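PDB 2GP4: 6-phosphogluconate dehydratase from Shewanella oneidensis, which catalyses the dehydration of 6-phosphogluconate to 2-keto-3-deoxy-6-phosphogluconate, a step of the Entner-Doudoroff pathway, and is seen here without its iron-sulfur cluster. Local coordinates for residues Glu255-Gln260 with Glu304-Asn309; His594-Met599 with Val606-Leu611. All blocks are in the same frame, centred on the assembly; numbering follows the deposited sequence.

Contact 1. Residues Glu255-Gln260 with Glu304-Asn309; sequences EVMGLQ and EKSIVN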
loop_
_atom_site.group_PDB
_atom_site.type_symbol
_atom_site.label_atom_id
_atom_site.label_comp_id
_atom_site.label_asym_id
_atom_site.label_seq_id
_atom_site.Cartn_x
_atom_site.Cartn_y
_atom_site.Cartn_z
ATOM N N GLU A 255 7.420 8.950 -2.068
ATOM C CA GLU A 255 7.424 10.346 -2.487
ATOM C C GLU A 255 6.793 11.266 -1.437
ATOM O O GLU A 255 7.409 12.252 -1.036
ATOM C CB GLU A 255 6.706 10.494 -3.833
ATOM C CG GLU A 255 6.828 11.864 -4.477
ATOM C CD GLU A 255 8.078 12.029 -5.326
ATOM O OE1 GLU A 255 8.483 13.188 -5.543
ATOM O OE2 GLU A 255 8.651 11.019 -5.785
ATOM N N VAL A 256 5.577 10.939 -0.994
ATOM C CA VAL A 256 4.854 11.756 -0.006
ATOM C C VAL A 256 5.471 11.695 1.387
ATOM O O VAL A 256 5.334 12.628 2.175
ATOM C CB VAL A 256 3.347 11.386 0.104
ATOM C CG1 VAL A 256 2.560 12.042 -0.995
ATOM C CG2 VAL A 256 3.144 9.873 0.108
HETATM N N MSE A 257 6.141 10.585 1.674
HETATM C CA MSE A 257 6.788 10.370 2.958
HETATM C C MSE A 257 8.215 10.920 2.978
HETATM O O MSE A 257 8.917 10.804 3.978
HETATM C CB MSE A 257 6.778 8.885 3.304
HETATM C CG MSE A 257 5.391 8.336 3.585
HETATM SE SE MSE A 257 5.419 6.465 4.117
HETATM C CE MSE A 257 6.633 6.615 5.637
ATOM N N GLY A 258 8.629 11.517 1.861
ATOM C CA GLY A 258 9.932 12.162 1.746
ATOM C C GLY A 258 11.102 11.215 1.921
ATOM O O GLY A 258 12.110 11.572 2.529
ATOM N N LEU A 259 10.960 10.006 1.384
ATOM C CA LEU A 259 11.962 8.959 1.549
ATOM C C LEU A 259 12.866 8.795 0.327
ATOM O O LEU A 259 13.801 7.999 0.339
ATOM C CB LEU A 259 11.283 7.634 1.926
ATOM C CG LEU A 259 11.414 7.061 3.350
ATOM C CD1 LEU A 259 11.976 8.033 4.380
ATOM C CD2 LEU A 259 10.076 6.493 3.812
ATOM N N GLN A 260 12.573 9.555 -0.722
ATOM C CA GLN A 260 13.418 9.626 -1.911
ATOM C C GLN A 260 13.412 11.054 -2.446
ATOM O O GLN A 260 12.543 11.841 -2.084
ATOM C CB GLN A 260 12.940 8.644 -2.984
ATOM C CG GLN A 260 11.454 8.741 -3.319
ATOM C CD GLN A 260 11.001 7.713 -4.344
ATOM O OE1 GLN A 260 11.392 6.545 -4.298
ATOM N NE2 GLN A 260 10.159 8.149 -5.270
ATOM N N GLU A 304 4.631 9.762 12.720
ATOM C CA GLU A 304 3.172 9.757 12.662
ATOM C C GLU A 304 2.616 10.620 11.524
ATOM O O GLU A 304 1.718 10.187 10.798
ATOM C CB GLU A 304 2.570 10.177 14.006
ATOM C CG GLU A 304 3.005 9.314 15.203
ATOM C CD GLU A 304 4.150 9.918 16.022
ATOM O OE1 GLU A 304 5.103 10.473 15.440
ATOM O OE2 GLU A 304 4.095 9.827 17.268
ATOM N N LYS A 305 3.164 11.822 11.361
ATOM C CA LYS A 305 2.706 12.745 10.321
ATOM C C LYS A 305 3.011 12.228 8.917
ATOM O O LYS A 305 2.186 12.366 8.005
ATOM C CB LYS A 305 3.343 14.122 10.495
ATOM C CG LYS A 305 2.847 14.906 11.693
ATOM C CD LYS A 305 3.741 16.098 11.940
ATOM C CE LYS A 305 3.510 16.686 13.317
ATOM N NZ LYS A 305 2.264 17.506 13.374
ATOM N N SER A 306 4.198 11.646 8.744
ATOM C CA SER A 306 4.618 11.174 7.427
ATOM C C SER A 306 3.877 9.892 7.046
ATOM O O SER A 306 3.564 9.679 5.877
ATOM C CB SER A 306 6.140 11.014 7.340
ATOM O OG SER A 306 6.628 10.103 8.307
ATOM N N ILE A 307 3.582 9.064 8.046
ATOM C CA ILE A 307 2.723 7.893 7.865
ATOM C C ILE A 307 1.310 8.300 7.433
ATOM O O ILE A 307 0.775 7.767 6.450
ATOM C CB ILE A 307 2.694 6.999 9.135
ATOM C CG1 ILE A 307 4.014 6.225 9.272
ATOM C CG2 ILE A 307 1.502 6.032 9.120
ATOM C CD1 ILE A 307 4.315 5.257 8.120
ATOM N N VAL A 308 0.717 9.249 8.152
ATOM C CA VAL A 308 -0.591 9.790 7.773
ATOM C C VAL A 308 -0.547 10.339 6.335
ATOM O O VAL A 308 -1.435 10.054 5.535
ATOM C CB VAL A 308 -1.089 10.860 8.781
ATOM C CG1 VAL A 308 -2.235 11.692 8.200
ATOM C CG2 VAL A 308 -1.517 10.204 10.088
ATOM N N ASN A 309 0.507 11.094 6.019
ATOM C CA ASN A 309 0.731 11.629 4.678
ATOM C C ASN A 309 0.710 10.530 3.616
ATOM O O ASN A 309 0.138 10.706 2.537
ATOM C CB ASN A 309 2.057 12.416 4.609
ATOM C CG ASN A 309 1.949 13.837 5.202
ATOM O OD1 ASN A 309 0.897 14.245 5.701
ATOM N ND2 ASN A 309 3.052 14.593 5.137
HETATM O O HOH W 1 5.688 13.102 4.631
#
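The carboxamide of Asn309 is the flat group that reaches toward Val256, and it works through its polar atoms rather than by stacking. Its ND2 lies 3.1 Å from the O of water 1, which accepts the N-H and donates to the carbonyl oxygen of Val256. That second leg, 2.5 Å between the water O and Val256 O, is short, so its exact length is doubtful, but the water probably bridges the Val256 carbonyl, at the end of helix 252-256, to a side chain of helix 304-316. The other end of the amide, OD1, takes the backbone N-H of His387, so both polar atoms are used and the rotation of the group is fixed. A second flat pair braces segment 255-260: Gln260 NE2 meets Glu255 OE2 on its anti side at 3.3 Å, 26° out of the carboxylate plane but almost within the amide plane.

No direct hydrogen bond links the segments. Met257, a selenomethionine, buries more surface than any other residue here. Its CG presses on Ser306 O at 3.2 Å, while the chain bends at chi3 (56°) and brings CE to 3.7 Å from Ile307 CD1; the two side chains run side by side. Val256 adds CG2, 4.0 Å from Asn309 O. The CB of Ser306 points toward segment 255-260, while its OG bonds to Asn303 N and Val301 O, just before its helix.

Helix 252-256 stops here in a Schellman motif: Gly258 has positive phi, and two bonds lead back into the last turn, one from Gly258 N to Glu255 O at 3.2 Å. This helix end abuts the first turns of helix 304-316, with helix 372-383 packing on Val256 through Met373 and Ile377 and helix 23-51 covering Val308.

Contact 2. Residues His594-Met599 with Val606-Leu611; sequences HSRYGM and VLRSNL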
loop_
_atom_site.group_PDB
_atom_site.type_symbol
_atom_site.label_atom_id
_atom_site.label_comp_id
_atom_site.label_asym_id
_atom_site.label_seq_id
_atom_site.Cartn_x
_atom_site.Cartn_y
_atom_site.Cartn_z
ATOM N N HIS A 594 -2.364 -29.028 0.501
ATOM C CA HIS A 594 -1.756 -28.589 -0.757
ATOM C C HIS A 594 -1.239 -27.147 -0.743
ATOM O O HIS A 594 -0.655 -26.686 -1.724
ATOM C CB HIS A 594 -2.719 -28.818 -1.927
ATOM C CG HIS A 594 -2.717 -30.228 -2.435
ATOM N ND1 HIS A 594 -3.611 -31.182 -1.994
ATOM C CD2 HIS A 594 -1.915 -30.851 -3.333
ATOM C CE1 HIS A 594 -3.367 -32.328 -2.606
ATOM N NE2 HIS A 594 -2.343 -32.153 -3.423
ATOM N N SER A 595 -1.454 -26.447 0.367
ATOM C CA SER A 595 -0.921 -25.102 0.553
ATOM C C SER A 595 0.278 -25.100 1.499
ATOM O O SER A 595 0.759 -24.038 1.898
ATOM C CB SER A 595 -1.999 -24.167 1.101
ATOM O OG SER A 595 -3.030 -23.959 0.157
ATOM N N ARG A 596 0.754 -26.287 1.859
ATOM C CA ARG A 596 1.791 -26.415 2.875
ATOM C C ARG A 596 3.139 -26.858 2.306
ATOM O O ARG A 596 4.173 -26.665 2.949
ATOM C CB ARG A 596 1.337 -27.363 3.992
ATOM C CG ARG A 596 0.208 -26.826 4.870
ATOM C CD ARG A 596 0.683 -25.669 5.740
ATOM N NE ARG A 596 -0.386 -25.069 6.540
ATOM C CZ ARG A 596 -1.143 -24.048 6.136
ATOM N NH1 ARG A 596 -0.965 -23.520 4.932
ATOM N NH2 ARG A 596 -2.084 -23.560 6.933
ATOM N N TYR A 597 3.115 -27.446 1.109
ATOM C CA TYR A 597 4.328 -27.869 0.409
ATOM C C TYR A 597 4.207 -27.606 -1.095
ATOM O O TYR A 597 3.108 -27.394 -1.606
ATOM C CB TYR A 597 4.633 -29.351 0.686
ATOM C CG TYR A 597 3.853 -30.326 -0.171
ATOM C CD1 TYR A 597 2.574 -30.746 0.198
ATOM C CD2 TYR A 597 4.396 -30.831 -1.353
ATOM C CE1 TYR A 597 1.854 -31.643 -0.590
ATOM C CE2 TYR A 597 3.686 -31.723 -2.150
ATOM C CZ TYR A 597 2.416 -32.128 -1.762
ATOM O OH TYR A 597 1.716 -33.014 -2.552
ATOM N N GLY A 598 5.338 -27.640 -1.797
ATOM C CA GLY A 598 5.374 -27.361 -3.229
ATOM C C GLY A 598 5.679 -25.902 -3.506
ATOM O O GLY A 598 5.116 -25.020 -2.865
HETATM N N MSE A 599 6.572 -25.653 -4.462
HETATM C CA MSE A 599 7.032 -24.299 -4.798
HETATM C C MSE A 599 7.726 -23.599 -3.626
HETATM O O MSE A 599 7.687 -22.371 -3.503
HETATM C CB MSE A 599 5.882 -23.447 -5.355
HETATM C CG MSE A 599 5.417 -23.899 -6.728
HETATM SE SE MSE A 599 6.538 -23.163 -8.152
HETATM C CE MSE A 599 5.362 -21.676 -8.642
ATOM N N VAL A 606 6.580 -21.773 9.382
ATOM C CA VAL A 606 6.786 -21.112 10.664
ATOM C C VAL A 606 6.458 -19.613 10.585
ATOM O O VAL A 606 5.877 -19.042 11.520
ATOM C CB VAL A 606 8.234 -21.379 11.168
ATOM C CG1 VAL A 606 8.847 -20.173 11.885
ATOM C CG2 VAL A 606 8.275 -22.637 12.029
ATOM N N LEU A 607 6.821 -18.991 9.466
ATOM C CA LEU A 607 6.506 -17.591 9.232
ATOM C C LEU A 607 5.030 -17.393 8.933
ATOM O O LEU A 607 4.392 -16.520 9.530
ATOM C CB LEU A 607 7.348 -17.013 8.090
ATOM C CG LEU A 607 8.824 -16.699 8.314
ATOM C CD1 LEU A 607 9.368 -15.994 7.079
ATOM C CD2 LEU A 607 9.054 -15.848 9.576
ATOM N N ARG A 608 4.502 -18.195 8.008
ATOM C CA ARG A 608 3.090 -18.143 7.615
ATOM C C ARG A 608 2.173 -18.330 8.826
ATOM O O ARG A 608 1.170 -17.636 8.982
ATOM C CB ARG A 608 2.793 -19.226 6.572
ATOM C CG ARG A 608 1.396 -19.166 5.966
ATOM C CD ARG A 608 1.040 -20.444 5.199
ATOM N NE ARG A 608 1.955 -20.696 4.080
ATOM C CZ ARG A 608 2.882 -21.654 4.056
ATOM N NH1 ARG A 608 3.038 -22.483 5.085
ATOM N NH2 ARG A 608 3.651 -21.789 2.986
ATOM N N SER A 609 2.544 -19.274 9.676
ATOM C CA SER A 609 1.763 -19.628 10.845
ATOM C C SER A 609 1.723 -18.511 11.893
ATOM O O SER A 609 0.808 -18.472 12.717
ATOM C CB SER A 609 2.334 -20.899 11.464
ATOM O OG SER A 609 1.476 -21.375 12.462
ATOM N N ASN A 610 2.712 -17.619 11.850
ATOM C CA ASN A 610 2.835 -16.509 12.792
ATOM C C ASN A 610 2.461 -15.141 12.207
ATOM O O ASN A 610 2.635 -14.115 12.857
ATOM C CB ASN A 610 4.250 -16.469 13.377
ATOM C CG ASN A 610 4.440 -17.460 14.515
ATOM O OD1 ASN A 610 3.969 -17.235 15.628
ATOM N ND2 ASN A 610 5.137 -18.558 14.242
ATOM N N LEU A 611 1.944 -15.130 10.983
ATOM C CA LEU A 611 1.479 -13.890 10.359
ATOM C C LEU A 611 0.327 -13.285 11.158
ATOM O O LEU A 611 -0.645 -13.970 11.489
ATOM C CB LEU A 611 1.047 -14.144 8.918
ATOM C CG LEU A 611 1.926 -13.763 7.718
ATOM C CD1 LEU A 611 3.407 -13.525 8.053
ATOM C CD2 LEU A 611 1.755 -14.789 6.582
HETATM O O HOH W 2 4.335 -24.962 5.122
#
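Arg596 and Arg608 meet across a short loop of the C-terminal region, where the chain leaves the 3-10 turn ending at Ser595 and returns as helix 605-609. Arg608 ties the helix to the loop through Arg601 O and water 2, while Arg596 reaches Ala501 O elsewhere in the chain. Arg608 leaves the helix with CG anti to the backbone N (chi1 -173°) and bends at chi3, which carries its guanidinium to the loop. There Ser595 O lies over one face, 3.8 Å above the plane and near its centre, a polar contact without a hydrogen bond. At the edge, in plane, water 2 accepts from Arg608 NH1 at 2.8 Å and donates to Arg596 O, also at 2.8 Å from the water O. The bond to Arg601 O is made by Arg608 NH2.

The two guanidinium planes are parallel to within 1°, although the side chains cross obliquely. Arg596 NH1 sits 3.7 Å from Arg608 CD and 4.1 Å from Arg608 NH1, so like charges come close. The surrounding oxygen atoms probably ease this: Arg596 NH1 donates to Ala501 O, and Arg608 has Arg601 O, the water and Ser595 O.

A leucine in place of Arg608 would probably leave water 2 and Arg601 O without their donor and set the loop free to shift against the helix.

Within segment 606-611, Asn610 ND2 donates to Val606 O at 2.9 Å and a nearly straight 170°, in the carbonyl plane. Leu147 of helix 145-160 packs on Arg608, and Asn502 of helix 499-502 touches Ser595. The whole is a surface loop packed back on helix 605-609 near the end of the C-terminal region, held by one buried arginine and a water, with helices 145-160 and 499-502 alongside.

Overall arrangement
Contact 1 lies in the core, with all its touching residues buried, about 13 Å from the chain centre to its own centre; contact 2 is only partly buried, about 23 Å out on the opposite side. Their centres are 33 Å apart and their nearest atoms about 19 Å, so neither touches the other, and they share no helix or strand. Contact 1 joins the end of one N-terminal helix to another, with 43 residues between the segments, and buries 231 Å² by carbon atoms set against carbonyl oxygens and one apolar pair. Contact 2 joins a loop to the next helix along the chain, buries 118 Å², and relies on charged groups. In each, a single water bridges a backbone carbonyl and a side-chain nitrogen.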